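Local coordinates for peptide ABC transporter, peptide-binding protein (Thermus thermophilus, PDB 2D5W), which probably binds oligopeptides outside the membrane and delivers them to an ABC transporter, and is seen here holding a pentapeptide, at residues A[559-564]-A[589-594]. Sequence-based numbering, arbitrary orientation.
Sequences GLVNYV and AVKKWD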
# COMPACT_ATOMS: atom_id res chain seq x y z
N GLY A 559 29.16 0.94 -4.36
CA GLY A 559 29.75 0.25 -3.23
C GLY A 559 28.72 -0.42 -2.34
O GLY A 559 29.05 -1.34 -1.60
N LEU A 560 27.47 0.04 -2.39
CA LEU A 560 26.41 -0.54 -1.58
C LEU A 560 25.82 -1.73 -2.32
O LEU A 560 25.32 -1.58 -3.44
CB LEU A 560 25.30 0.48 -1.31
CG LEU A 560 24.20 0.00 -0.36
CD1 LEU A 560 24.75 -0.11 1.06
CD2 LEU A 560 23.02 0.97 -0.38
N VAL A 561 25.86 -2.91 -1.72
CA VAL A 561 25.31 -4.09 -2.37
C VAL A 561 24.11 -4.69 -1.67
O VAL A 561 23.92 -4.53 -0.45
CB VAL A 561 26.38 -5.20 -2.57
CG1 VAL A 561 27.43 -4.73 -3.57
CG2 VAL A 561 27.01 -5.56 -1.25
N ASN A 562 23.31 -5.39 -2.47
CA ASN A 562 22.11 -6.09 -2.06
C ASN A 562 20.90 -5.21 -1.74
O ASN A 562 19.87 -5.70 -1.28
CB ASN A 562 22.43 -7.04 -0.90
CG ASN A 562 23.47 -8.07 -1.29
OD1 ASN A 562 23.53 -8.49 -2.45
ND2 ASN A 562 24.29 -8.49 -0.33
N TYR A 563 21.02 -3.91 -2.01
CA TYR A 563 19.91 -2.98 -1.83
C TYR A 563 19.25 -3.05 -3.21
O TYR A 563 19.48 -2.20 -4.07
CB TYR A 563 20.42 -1.56 -1.57
CG TYR A 563 19.32 -0.58 -1.20
CD1 TYR A 563 18.92 -0.42 0.13
CD2 TYR A 563 18.65 0.15 -2.18
CE1 TYR A 563 17.87 0.44 0.47
CE2 TYR A 563 17.60 1.01 -1.85
CZ TYR A 563 17.22 1.15 -0.53
OH TYR A 563 16.18 1.98 -0.20
N VAL A 564 18.44 -4.08 -3.40
CA VAL A 564 17.80 -4.36 -4.68
C VAL A 564 16.30 -4.56 -4.56
O VAL A 564 15.82 -5.14 -3.59
CB VAL A 564 18.44 -5.64 -5.30
CG1 VAL A 564 17.71 -6.05 -6.57
CG2 VAL A 564 19.91 -5.38 -5.56
N ALA A 589 31.09 -6.87 2.62
CA ALA A 589 29.75 -7.32 2.28
C ALA A 589 29.79 -8.07 0.95
O ALA A 589 30.38 -7.59 -0.02
CB ALA A 589 28.80 -6.13 2.19
N VAL A 590 29.16 -9.24 0.91
CA VAL A 590 29.16 -10.07 -0.29
C VAL A 590 27.93 -9.85 -1.16
O VAL A 590 26.80 -10.07 -0.74
CB VAL A 590 29.24 -11.57 0.10
CG1 VAL A 590 29.24 -12.43 -1.15
CG2 VAL A 590 30.49 -11.82 0.92
N LYS A 591 28.16 -9.42 -2.40
CA LYS A 591 27.08 -9.17 -3.34
C LYS A 591 26.37 -10.49 -3.67
O LYS A 591 27.02 -11.47 -4.05
CB LYS A 591 27.63 -8.54 -4.62
CG LYS A 591 26.56 -8.10 -5.59
CD LYS A 591 27.16 -7.47 -6.84
CE LYS A 591 26.07 -6.99 -7.79
NZ LYS A 591 26.64 -6.43 -9.04
N LYS A 592 25.05 -10.50 -3.52
CA LYS A 592 24.25 -11.69 -3.79
C LYS A 592 23.15 -11.42 -4.81
O LYS A 592 22.58 -12.35 -5.39
CB LYS A 592 23.61 -12.20 -2.50
CG LYS A 592 24.60 -12.75 -1.48
CD LYS A 592 25.29 -14.00 -2.01
CE LYS A 592 26.23 -14.58 -0.97
NZ LYS A 592 25.52 -14.93 0.29
N TRP A 593 22.84 -10.14 -5.02
CA TRP A 593 21.80 -9.75 -5.97
C TRP A 593 22.31 -8.62 -6.85
O TRP A 593 23.19 -7.86 -6.45
CB TRP A 593 20.56 -9.26 -5.22
CG TRP A 593 20.03 -10.24 -4.22
CD1 TRP A 593 20.42 -10.38 -2.92
CD2 TRP A 593 19.06 -11.27 -4.47
NE1 TRP A 593 19.76 -11.44 -2.34
CE2 TRP A 593 18.92 -12.00 -3.27
CE3 TRP A 593 18.31 -11.65 -5.59
CZ2 TRP A 593 18.05 -13.09 -3.16
CZ3 TRP A 593 17.44 -12.73 -5.47
CH2 TRP A 593 17.32 -13.44 -4.27
N ASP A 594 21.79 -8.53 -8.07
CA ASP A 594 22.16 -7.46 -8.98
C ASP A 594 20.88 -6.83 -9.50
O ASP A 594 20.00 -7.53 -10.01
CB ASP A 594 23.00 -7.95 -10.15
CG ASP A 594 23.50 -6.80 -11.01
OD1 ASP A 594 24.44 -6.10 -10.59
OD2 ASP A 594 22.93 -6.58 -12.10
O HOH W 1 23.83 -5.58 -5.21
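With CG of N562 anti to its carbonyl carbon, beside the backbone N (chi1 -59°), and CG of W593 placed likewise (chi1 -54°), the N562 carboxamide reaches the backbone of 589-594 and lies by the indole edge. N562 OD1 takes two amides: K592 N at 2.7 Å, in the carbonyl plane on a lone pair and nearly straight, and W593 N at 3.1 Å, more bent and tilted from that plane. From the other end of the amide, N562 ND2 gives a hydrogen to V590 O at 3.0 Å; it also bonds E581 O, so both ends of the group are held and its flip is fixed. N562 OD1 sits 3.7 Å from W593 CD1, near the ring plane, while W593 NE1 turns to E581 OE2. A water joins N562 N to W593 O, adding a backbone bridge beside the side-chain one. Apolar contacts flank this polar centre: V561 CG2 meets A589 CB at 3.9 Å, V561 CG1 rests on K591 CB, the two side chains crossing at about a right angle, and V564 CG2 touches W593 CB at 3.9 Å. Beyond that packing, the extended K591 chain carries K591 NZ to D594 OD1 in a salt bridge of 2.7 Å. With an alanine in place of N562, the K592 and W593 amides are likely to be left without their shared acceptor and V590 O without this donor. In this family 5 solute-binding protein, of the periplasmic-binding-protein fold, an asparagine carboxamide just past strand 560-561 thus bridges to backbone N-H and C=O groups of the irregular segment that follows its antiparallel partner, strand 583-584.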